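Local coordinates for DraIII (PDB 4L0K), which is a type II restriction endonuclease that cleaves double-stranded DNA at a specific recognition sequence, probably with a nuclease fold of the His-Me finger group, at residues 74-86 against 102-115. Numbering follows the deposited sequence.
Sequences MPRYVAILDDDIL and RLKIREKAADYDSC
Tyr77 and Tyr112 form an edge-to-face pair: CD1 of Tyr112 stands over the centre of the Tyr77 ring, the ring planes are 61° apart, and Tyr77 CE2 lies 3.6 Å from Tyr112 CD1. Pro75 CB covers the opposite face near its rim, and Cys115 SG sits at the ring's edge, a sulfur-aromatic contact. With chi1 at 49°, Tyr77 CG falls between its own backbone N and carbonyl carbon, which directs the ring to the start of helix 112-126, where Asp111 is the N-cap, its OD2 accepting from Ser114 N; beyond the pair, Tyr112 OH is hydrogen-bonded to Glu34.

At the other end, a salt-bridge network joins helix 99-107 to the start of helix 83-89. The Arg106 guanidinium is gripped through its edge: NH1 and NH2 both donate to Leu81 O, NH1 also reaches Ala79 O at 2.7 Å, and NH2 meets Asp83 OD2 in a salt bridge whose hydrogen bond is weak, the carboxylate and guanidinium planes only 10° apart. A leucine in place of Arg106 would probably leave Ala79 O and Leu81 O without these donors and Asp83 OD2 without its Arg106 partner.

Between these ends, Ala79 CB packs 3.7 Å from Ile105 CG2, and Ala110 N donates nearly straight to Arg76 O at 3.2 Å. Asp83 OD1 takes Arg102 NH2 on its syn side, tilted out of the carboxylate plane, at 3.0 Å, while one water donates to Asp83 OD2 and accepts from Arg102 NE.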
loop_
_atom_site.group_PDB
_atom_site.type_symbol
_atom_site.label_atom_id
_atom_site.label_comp_id
_atom_site.label_asym_id
_atom_site.label_seq_id
_atom_site.Cartn_x
_atom_site.Cartn_y
_atom_site.Cartn_z
ATOM N N MET A 74 12.522 -16.496 3.027
ATOM C CA MET A 74 13.080 -17.547 2.170
ATOM C C MET A 74 13.451 -17.048 0.761
ATOM O O MET A 74 12.872 -16.072 0.270
ATOM C CB MET A 74 12.092 -18.705 2.051
ATOM C CG MET A 74 11.199 -18.615 0.842
ATOM S SD MET A 74 10.143 -20.049 0.662
ATOM C CE MET A 74 8.944 -19.711 1.958
ATOM N N PRO A 75 14.424 -17.717 0.115
ATOM C CA PRO A 75 14.830 -17.382 -1.261
ATOM C C PRO A 75 13.703 -17.615 -2.281
ATOM O O PRO A 75 12.904 -18.543 -2.123
ATOM C CB PRO A 75 15.992 -18.350 -1.541
ATOM C CG PRO A 75 16.487 -18.772 -0.183
ATOM C CD PRO A 75 15.244 -18.801 0.679
ATOM N N ARG A 76 13.647 -16.782 -3.317
ATOM C CA ARG A 76 12.624 -16.919 -4.352
ATOM C C ARG A 76 12.807 -18.218 -5.137
ATOM O O ARG A 76 11.852 -18.760 -5.677
ATOM C CB ARG A 76 12.664 -15.720 -5.309
ATOM C CG ARG A 76 12.278 -14.381 -4.673
ATOM C CD ARG A 76 12.631 -13.232 -5.605
ATOM N NE ARG A 76 11.941 -11.980 -5.288
ATOM C CZ ARG A 76 10.806 -11.580 -5.858
ATOM N NH1 ARG A 76 10.210 -12.332 -6.774
ATOM N NH2 ARG A 76 10.267 -10.423 -5.515
ATOM N N TYR A 77 14.040 -18.702 -5.206
ATOM C CA TYR A 77 14.319 -19.964 -5.891
ATOM C C TYR A 77 14.137 -21.178 -4.975
ATOM O O TYR A 77 14.448 -22.303 -5.354
ATOM C CB TYR A 77 15.700 -19.955 -6.558
ATOM C CG TYR A 77 16.839 -19.488 -5.676
ATOM C CD1 TYR A 77 17.377 -20.321 -4.692
ATOM C CD2 TYR A 77 17.400 -18.223 -5.846
ATOM C CE1 TYR A 77 18.441 -19.899 -3.893
ATOM C CE2 TYR A 77 18.459 -17.792 -5.058
ATOM C CZ TYR A 77 18.980 -18.634 -4.081
ATOM O OH TYR A 77 20.031 -18.205 -3.293
ATOM N N VAL A 78 13.619 -20.926 -3.776
ATOM C CA VAL A 78 13.127 -21.971 -2.891
ATOM C C VAL A 78 11.594 -21.907 -2.893
ATOM O O VAL A 78 10.910 -22.934 -2.826
ATOM C CB VAL A 78 13.672 -21.796 -1.441
ATOM C CG1 VAL A 78 12.769 -22.504 -0.424
ATOM C CG2 VAL A 78 15.116 -22.290 -1.333
ATOM N N ALA A 79 11.063 -20.689 -3.005
ATOM C CA ALA A 79 9.614 -20.460 -3.040
ATOM C C ALA A 79 8.971 -20.977 -4.331
ATOM O O ALA A 79 7.750 -21.015 -4.442
ATOM C CB ALA A 79 9.309 -18.985 -2.860
ATOM N N ILE A 80 9.806 -21.376 -5.289
ATOM C CA ILE A 80 9.349 -21.972 -6.543
ATOM C C ILE A 80 9.269 -23.506 -6.476
ATOM O O ILE A 80 8.600 -24.131 -7.296
ATOM C CB ILE A 80 10.280 -21.557 -7.708
ATOM C CG1 ILE A 80 9.552 -21.615 -9.055
ATOM C CG2 ILE A 80 11.565 -22.386 -7.699
ATOM C CD1 ILE A 80 10.395 -21.137 -10.222
ATOM N N LEU A 81 9.942 -24.105 -5.498
ATOM C CA LEU A 81 9.964 -25.567 -5.361
ATOM C C LEU A 81 8.623 -26.123 -4.877
ATOM O O LEU A 81 7.913 -25.474 -4.096
ATOM C CB LEU A 81 11.097 -25.987 -4.431
ATOM C CG LEU A 81 12.471 -25.513 -4.917
ATOM C CD1 LEU A 81 13.555 -25.730 -3.864
ATOM C CD2 LEU A 81 12.861 -26.194 -6.221
ATOM N N ASP A 82 8.263 -27.311 -5.362
ATOM C CA ASP A 82 6.981 -27.935 -5.001
ATOM C C ASP A 82 6.961 -28.373 -3.534
ATOM O O ASP A 82 8.025 -28.576 -2.941
ATOM C CB ASP A 82 6.651 -29.125 -5.917
ATOM C CG ASP A 82 7.467 -30.363 -5.593
ATOM O OD1 ASP A 82 7.260 -30.955 -4.508
ATOM O OD2 ASP A 82 8.304 -30.760 -6.436
ATOM N N ASP A 83 5.756 -28.518 -2.974
ATOM C CA ASP A 83 5.560 -28.940 -1.581
ATOM C C ASP A 83 6.378 -30.176 -1.124
ATOM O O ASP A 83 6.869 -30.199 0.004
ATOM C CB ASP A 83 4.073 -29.175 -1.292
ATOM C CG ASP A 83 3.241 -27.907 -1.406
ATOM O OD1 ASP A 83 1.993 -28.005 -1.412
ATOM O OD2 ASP A 83 3.828 -26.808 -1.495
ATOM N N ASP A 84 6.534 -31.189 -1.981
ATOM C CA ASP A 84 7.242 -32.414 -1.576
ATOM C C ASP A 84 8.714 -32.131 -1.334
ATOM O O ASP A 84 9.310 -32.662 -0.390
ATOM C CB ASP A 84 7.121 -33.531 -2.624
ATOM C CG ASP A 84 5.699 -33.727 -3.123
ATOM O OD1 ASP A 84 4.782 -33.763 -2.276
ATOM O OD2 ASP A 84 5.500 -33.830 -4.364
ATOM N N ILE A 85 9.302 -31.310 -2.204
ATOM C CA ILE A 85 10.711 -30.943 -2.073
ATOM C C ILE A 85 10.940 -30.001 -0.883
ATOM O O ILE A 85 11.956 -30.093 -0.186
ATOM C CB ILE A 85 11.265 -30.343 -3.389
ATOM C CG1 ILE A 85 11.427 -31.450 -4.433
ATOM C CG2 ILE A 85 12.598 -29.622 -3.151
ATOM C CD1 ILE A 85 11.828 -30.961 -5.799
ATOM N N LEU A 86 9.987 -29.104 -0.647
ATOM C CA LEU A 86 10.050 -28.230 0.519
ATOM C C LEU A 86 10.033 -29.063 1.812
ATOM O O LEU A 86 10.911 -28.912 2.668
ATOM C CB LEU A 86 8.908 -27.199 0.505
ATOM C CG LEU A 86 8.978 -26.132 -0.599
ATOM C CD1 LEU A 86 7.865 -25.145 -0.475
ATOM C CD2 LEU A 86 10.316 -25.419 -0.610
ATOM N N ARG A 102 0.751 -19.526 1.602
ATOM C CA ARG A 102 1.182 -20.374 0.485
ATOM C C ARG A 102 1.051 -19.595 -0.830
ATOM O O ARG A 102 1.981 -19.556 -1.648
ATOM C CB ARG A 102 0.350 -21.662 0.409
ATOM C CG ARG A 102 0.316 -22.489 1.689
ATOM C CD ARG A 102 -0.726 -23.598 1.594
ATOM N NE ARG A 102 -0.239 -24.748 0.835
ATOM C CZ ARG A 102 -0.916 -25.884 0.673
ATOM N NH1 ARG A 102 -2.113 -26.027 1.221
ATOM N NH2 ARG A 102 -0.391 -26.879 -0.036
ATOM N N LEU A 103 -0.106 -18.969 -1.015
ATOM C CA LEU A 103 -0.342 -18.121 -2.175
ATOM C C LEU A 103 0.708 -17.018 -2.353
ATOM O O LEU A 103 1.288 -16.869 -3.433
ATOM C CB LEU A 103 -1.747 -17.527 -2.121
ATOM C CG LEU A 103 -2.734 -18.215 -3.069
ATOM C CD1 LEU A 103 -2.540 -19.735 -3.052
ATOM C CD2 LEU A 103 -4.172 -17.842 -2.723
ATOM N N LYS A 104 0.967 -16.259 -1.298
ATOM C CA LYS A 104 1.970 -15.200 -1.385
ATOM C C LYS A 104 3.394 -15.733 -1.622
ATOM O O LYS A 104 4.175 -15.150 -2.421
ATOM C CB LYS A 104 1.886 -14.271 -0.169
ATOM C CG LYS A 104 0.827 -13.189 -0.349
ATOM C CD LYS A 104 0.244 -12.712 0.967
ATOM C CE LYS A 104 -0.966 -11.819 0.715
ATOM N NZ LYS A 104 -1.613 -11.378 1.982
ATOM N N ILE A 105 3.719 -16.847 -0.952
ATOM C CA ILE A 105 4.996 -17.517 -1.195
ATOM C C ILE A 105 5.158 -17.847 -2.691
ATOM O O ILE A 105 6.188 -17.537 -3.289
ATOM C CB ILE A 105 5.167 -18.782 -0.346
ATOM C CG1 ILE A 105 5.489 -18.409 1.098
ATOM C CG2 ILE A 105 6.315 -19.625 -0.870
ATOM C CD1 ILE A 105 5.350 -19.574 2.068
ATOM N N ARG A 106 4.128 -18.443 -3.295
ATOM C CA ARG A 106 4.179 -18.773 -4.720
ATOM C C ARG A 106 4.226 -17.522 -5.597
ATOM O O ARG A 106 4.816 -17.530 -6.678
ATOM C CB ARG A 106 2.986 -19.634 -5.127
ATOM C CG ARG A 106 2.930 -20.997 -4.417
ATOM C CD ARG A 106 4.313 -21.594 -4.159
ATOM N NE ARG A 106 4.229 -23.004 -3.776
ATOM C CZ ARG A 106 5.290 -23.788 -3.640
ATOM N NH1 ARG A 106 6.503 -23.296 -3.838
ATOM N NH2 ARG A 106 5.151 -25.057 -3.306
ATOM N N GLU A 107 3.595 -16.456 -5.120
ATOM C CA GLU A 107 3.520 -15.200 -5.850
ATOM C C GLU A 107 4.911 -14.650 -6.031
ATOM O O GLU A 107 5.200 -14.024 -7.045
ATOM C CB GLU A 107 2.681 -14.189 -5.076
ATOM C CG GLU A 107 1.663 -13.462 -5.897
ATOM C CD GLU A 107 0.869 -12.498 -5.055
ATOM O OE1 GLU A 107 1.230 -11.302 -5.028
ATOM O OE2 GLU A 107 -0.107 -12.938 -4.408
ATOM N N LYS A 108 5.772 -14.891 -5.043
ATOM C CA LYS A 108 7.153 -14.402 -5.135
ATOM C C LYS A 108 8.195 -15.335 -5.797
ATOM O O LYS A 108 9.398 -15.026 -5.796
ATOM C CB LYS A 108 7.656 -13.962 -3.751
ATOM C CG LYS A 108 6.993 -12.690 -3.209
ATOM C CD LYS A 108 7.188 -11.511 -4.160
ATOM C CE LYS A 108 7.012 -10.174 -3.449
ATOM N NZ LYS A 108 8.259 -9.736 -2.752
ATOM N N ALA A 109 7.756 -16.451 -6.377
ATOM C CA ALA A 109 8.706 -17.449 -6.913
ATOM C C ALA A 109 9.449 -16.996 -8.169
ATOM O O ALA A 109 8.892 -16.312 -9.014
ATOM C CB ALA A 109 8.006 -18.784 -7.175
ATOM N N ALA A 110 10.707 -17.401 -8.280
ATOM C CA ALA A 110 11.526 -17.127 -9.459
ATOM C C ALA A 110 12.669 -18.127 -9.460
ATOM O O ALA A 110 13.141 -18.513 -8.395
ATOM C CB ALA A 110 12.077 -15.712 -9.413
ATOM N N ASP A 111 13.117 -18.545 -10.641
ATOM C CA ASP A 111 14.247 -19.475 -10.731
ATOM C C ASP A 111 15.550 -18.788 -10.305
ATOM O O ASP A 111 15.600 -17.564 -10.185
ATOM C CB ASP A 111 14.363 -20.095 -12.135
ATOM C CG ASP A 111 14.664 -19.065 -13.201
ATOM O OD1 ASP A 111 13.703 -18.459 -13.734
ATOM O OD2 ASP A 111 15.858 -18.851 -13.506
ATOM N N TYR A 112 16.592 -19.584 -10.080
ATOM C CA TYR A 112 17.860 -19.103 -9.541
ATOM C C TYR A 112 18.550 -18.112 -10.483
ATOM O O TYR A 112 18.999 -17.020 -10.064
ATOM C CB TYR A 112 18.800 -20.284 -9.213
ATOM C CG TYR A 112 20.164 -19.828 -8.747
ATOM C CD1 TYR A 112 20.424 -19.600 -7.398
ATOM C CD2 TYR A 112 21.185 -19.598 -9.659
ATOM C CE1 TYR A 112 21.674 -19.148 -6.976
ATOM C CE2 TYR A 112 22.428 -19.154 -9.250
ATOM C CZ TYR A 112 22.667 -18.932 -7.914
ATOM O OH TYR A 112 23.913 -18.489 -7.534
ATOM N N ASP A 113 18.643 -18.505 -11.754
ATOM C CA ASP A 113 19.308 -17.685 -12.764
ATOM C C ASP A 113 18.663 -16.300 -12.878
ATOM O O ASP A 113 19.361 -15.308 -13.027
ATOM C CB ASP A 113 19.293 -18.370 -14.132
ATOM C CG ASP A 113 20.147 -19.649 -14.178
ATOM O OD1 ASP A 113 20.019 -20.373 -15.187
ATOM O OD2 ASP A 113 20.928 -19.939 -13.232
ATOM N N SER A 114 17.332 -16.251 -12.812
ATOM C CA SER A 114 16.583 -14.993 -12.896
ATOM C C SER A 114 16.928 -14.072 -11.732
ATOM O O SER A 114 17.164 -12.874 -11.934
ATOM C CB SER A 114 15.077 -15.253 -12.893
ATOM O OG SER A 114 14.688 -15.991 -14.033
ATOM N N CYS A 115 16.949 -14.638 -10.521
ATOM C CA CYS A 115 17.333 -13.889 -9.331
ATOM C C CYS A 115 18.719 -13.278 -9.487
ATOM O O CYS A 115 18.921 -12.092 -9.184
ATOM C CB CYS A 115 17.251 -14.763 -8.082
ATOM S SG CYS A 115 15.559 -15.306 -7.739
HETATM O O HOH W 1 2.168 -24.765 -1.161
#